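Local coordinates for phage-like element PBSX protein xkdH (Bacillus subtilis, PDB 3F3B) that is of unknown function but belongs to a phage-like element and carries a domain of the phage barrel clan, consistent with a role in the phage-like particle, at residues Arg102-His106 / His107-Val111. Sequence-based numbering, arbitrary orientation.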
ATOM      1  N   ARG A 102      -4.452  12.169   4.595  1.00 27.96           N
ATOM      2  CA  ARG A 102      -4.709  13.572   4.899  1.00 29.27           C
ATOM      3  C   ARG A 102      -3.450  14.404   4.764  1.00 28.16           C
ATOM      4  O   ARG A 102      -2.345  13.869   4.698  1.00 26.81           O
ATOM      5  CB  ARG A 102      -5.294  13.725   6.307  1.00 31.05           C
ATOM      6  CG  ARG A 102      -4.364  13.376   7.453  1.00 34.68           C
ATOM      7  CD  ARG A 102      -5.192  13.056   8.700  1.00 38.70           C
ATOM      8  NE  ARG A 102      -4.398  12.970   9.923  1.00 42.99           N
ATOM      9  CZ  ARG A 102      -4.035  14.019  10.655  1.00 43.72           C
ATOM     10  NH1 ARG A 102      -4.398  15.245  10.290  1.00 43.56           N
ATOM     11  NH2 ARG A 102      -3.313  13.842  11.756  1.00 42.65           N
ATOM     12  N   ILE A 103      -3.635  15.718   4.715  1.00 27.62           N
ATOM     13  CA  ILE A 103      -2.533  16.653   4.571  1.00 27.80           C
ATOM     14  C   ILE A 103      -2.139  17.310   5.888  1.00 29.54           C
ATOM     15  O   ILE A 103      -2.975  17.864   6.604  1.00 29.24           O
ATOM     16  CB  ILE A 103      -2.893  17.752   3.566  1.00 26.94           C
ATOM     17  CG1 ILE A 103      -3.217  17.117   2.216  1.00 28.06           C
ATOM     18  CG2 ILE A 103      -1.755  18.743   3.436  1.00 24.64           C
ATOM     19  CD1 ILE A 103      -3.881  18.057   1.247  1.00 29.30           C
ATOM     20  N   ARG A 104      -0.853  17.227   6.200  1.00 32.49           N
ATOM     21  CA  ARG A 104      -0.294  17.829   7.400  1.00 34.76           C
ATOM     22  C   ARG A 104       1.177  18.093   7.094  1.00 34.27           C
ATOM     23  O   ARG A 104       1.885  17.214   6.595  1.00 32.50           O
ATOM     24  CB  ARG A 104      -0.425  16.891   8.606  1.00 37.88           C
ATOM     25  CG  ARG A 104      -0.576  17.637   9.929  1.00 45.29           C
ATOM     26  CD  ARG A 104      -0.317  16.759  11.156  1.00 49.60           C
ATOM     27  NE  ARG A 104       1.068  16.292  11.209  1.00 52.49           N
ATOM     28  CZ  ARG A 104       1.617  15.676  12.251  1.00 53.73           C
ATOM     29  NH1 ARG A 104       0.903  15.453  13.342  1.00 53.75           N
ATOM     30  NH2 ARG A 104       2.877  15.268  12.196  1.00 54.29           N
ATOM     31  N   HIS A 105       1.622  19.314   7.369  1.00 34.96           N
ATOM     32  CA  HIS A 105       3.006  19.706   7.122  1.00 36.14           C
ATOM     33  C   HIS A 105       3.373  19.567   5.656  1.00 35.58           C
ATOM     34  O   HIS A 105       4.485  19.156   5.332  1.00 35.43           O
ATOM     35  CB  HIS A 105       3.960  18.857   7.967  1.00 38.05           C
ATOM     36  CG  HIS A 105       3.787  19.041   9.441  1.00 40.44           C
ATOM     37  ND1 HIS A 105       4.243  18.124  10.364  1.00 43.32           N
ATOM     38  CD2 HIS A 105       3.211  20.038  10.154  1.00 40.81           C
ATOM     39  CE1 HIS A 105       3.953  18.548  11.582  1.00 43.49           C
ATOM     40  NE2 HIS A 105       3.326  19.707  11.482  1.00 41.24           N
ATOM     41  N   HIS A 106       2.432  19.897   4.778  1.00 34.57           N
ATOM     42  CA  HIS A 106       2.653  19.841   3.335  1.00 35.38           C
ATOM     43  C   HIS A 106       2.959  18.429   2.825  1.00 32.67           C
ATOM     44  O   HIS A 106       3.585  18.257   1.779  1.00 32.83           O
ATOM     45  CB  HIS A 106       3.798  20.792   2.964  1.00 40.32           C
ATOM     46  CG  HIS A 106       3.872  21.123   1.504  1.00 45.57           C
ATOM     47  ND1 HIS A 106       2.852  21.766   0.834  1.00 47.99           N
ATOM     48  CD2 HIS A 106       4.861  20.941   0.598  1.00 46.77           C
ATOM     49  CE1 HIS A 106       3.213  21.971  -0.421  1.00 49.09           C
ATOM     50  NE2 HIS A 106       4.428  21.481  -0.590  1.00 49.05           N
ATOM     51  N   HIS A 107       2.504  17.421   3.558  1.00 28.77           N
ATOM     52  CA  HIS A 107       2.745  16.037   3.168  1.00 26.08           C
ATOM     53  C   HIS A 107       1.459  15.226   3.180  1.00 25.75           C
ATOM     54  O   HIS A 107       0.492  15.596   3.857  1.00 25.23           O
ATOM     55  CB  HIS A 107       3.714  15.375   4.149  1.00 24.89           C
ATOM     56  CG  HIS A 107       5.048  16.040   4.237  1.00 25.22           C
ATOM     57  ND1 HIS A 107       5.805  16.034   5.387  1.00 24.40           N
ATOM     58  CD2 HIS A 107       5.772  16.715   3.312  1.00 25.09           C
ATOM     59  CE1 HIS A 107       6.938  16.678   5.169  1.00 25.43           C
ATOM     60  NE2 HIS A 107       6.943  17.100   3.918  1.00 24.74           N
ATOM     61  N   TRP A 108       1.435  14.130   2.423  1.00 21.47           N
ATOM     62  CA  TRP A 108       0.276  13.252   2.464  1.00 19.98           C
ATOM     63  C   TRP A 108       0.613  12.317   3.609  1.00 18.81           C
ATOM     64  O   TRP A 108       1.719  11.778   3.670  1.00 18.48           O
ATOM     65  CB  TRP A 108       0.118  12.411   1.186  1.00 18.68           C
ATOM     66  CG  TRP A 108      -0.366  13.168  -0.014  1.00 17.42           C
ATOM     67  CD1 TRP A 108       0.351  13.474  -1.130  1.00 15.08           C
ATOM     68  CD2 TRP A 108      -1.666  13.741  -0.201  1.00 16.12           C
ATOM     69  NE1 TRP A 108      -0.417  14.207  -2.004  1.00 17.73           N
ATOM     70  CE2 TRP A 108      -1.660  14.387  -1.461  1.00 15.57           C
ATOM     71  CE3 TRP A 108      -2.835  13.777   0.573  1.00 15.02           C
ATOM     72  CZ2 TRP A 108      -2.782  15.061  -1.969  1.00 13.32           C
ATOM     73  CZ3 TRP A 108      -3.962  14.455   0.062  1.00 15.89           C
ATOM     74  CH2 TRP A 108      -3.918  15.086  -1.196  1.00 12.37           C
ATOM     75  N   GLU A 109      -0.312  12.143   4.538  1.00 19.00           N
ATOM     76  CA  GLU A 109      -0.079  11.226   5.645  1.00 18.60           C
ATOM     77  C   GLU A 109      -1.103  10.118   5.514  1.00 16.35           C
ATOM     78  O   GLU A 109      -2.281  10.383   5.299  1.00 18.18           O
ATOM     79  CB  GLU A 109      -0.247  11.929   6.991  1.00 21.20           C
ATOM     80  CG  GLU A 109       0.956  12.731   7.430  1.00 23.42           C
ATOM     81  CD  GLU A 109       0.768  13.332   8.808  1.00 25.06           C
ATOM     82  OE1 GLU A 109      -0.094  12.828   9.563  1.00 24.75           O
ATOM     83  OE2 GLU A 109       1.489  14.294   9.137  1.00 24.26           O
ATOM     84  N   VAL A 110      -0.662   8.878   5.648  1.00 15.07           N
ATOM     85  CA  VAL A 110      -1.577   7.761   5.516  1.00 13.35           C
ATOM     86  C   VAL A 110      -0.967   6.535   6.160  1.00 14.10           C
ATOM     87  O   VAL A 110       0.243   6.346   6.103  1.00 13.08           O
ATOM     88  CB  VAL A 110      -1.856   7.471   4.026  1.00 14.36           C
ATOM     89  CG1 VAL A 110      -0.555   7.070   3.320  1.00  7.23           C
ATOM     90  CG2 VAL A 110      -2.923   6.388   3.890  1.00 13.24           C
ATOM     91  N   VAL A 111      -1.808   5.706   6.771  1.00 14.58           N
ATOM     92  CA  VAL A 111      -1.355   4.491   7.429  1.00 16.66           C
ATOM     93  C   VAL A 111      -1.182   3.345   6.437  1.00 18.53           C
ATOM     94  O   VAL A 111      -2.043   3.102   5.582  1.00 18.29           O
ATOM     95  CB  VAL A 111      -2.362   4.046   8.530  1.00 18.28           C
ATOM     96  CG1 VAL A 111      -1.982   2.675   9.069  1.00 16.07           C
ATOM     97  CG2 VAL A 111      -2.378   5.077   9.677  1.00 16.57           C
TER
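The carbonyl oxygen of Arg102 receives Glu109 N at 2.7 Å, and Trp108 CA adds a CA-H...O contact to the same oxygen at 3.5 Å. This is one rung of a beta hairpin with a two-residue loop (His105-His106), whose strands 102-104 and 107-114 are joined by a type I' turn from Arg104 to His107. The hairpin is strongly twisted, its short strand axes running at 128°, yet hydrogen-bonded and non-hydrogen-bonded pairs alternate regularly. Arg104 and His107 form the hydrogen-bonded pair that closes the turn, where His107 N sits above the Arg104 carbonyl plane. Within the turn, His105 O lies 3.2 Å above the centre of the His107 ring.

On one face of the hairpin, Glu109 OE2 meets Arg104 NE at 2.9 Å in a salt bridge. OE2 approaches from above one guanidinium face, with the guanidinium and carboxylate planes 77° apart, so the bridge is largely between charges and not an in-plane N-H bond. A bend at chi3 of Arg104 (65°) folds NE back to OE2, which also rests against CB of Arg104 at 3.3 Å. Arg102 adds a second positive charge: its NH2 lies 4.0 Å from Glu109 OE1, but the oxygen sits well out of that guanidinium plane. Together the two arginines would probably stabilise the ionised form of Glu109, which is buried and also packs on Leu73 and His75 of strand 66-77.

Ile103 and Trp108 are non-hydrogen-bonded neighbours whose side chains share the face opposite the salt bridge. They run side by side, the indole being held by a hydrogen bond from NE1 to Leu78 O, while Ile103 CG1 touches Trp108 CZ3 at 3.5 Å.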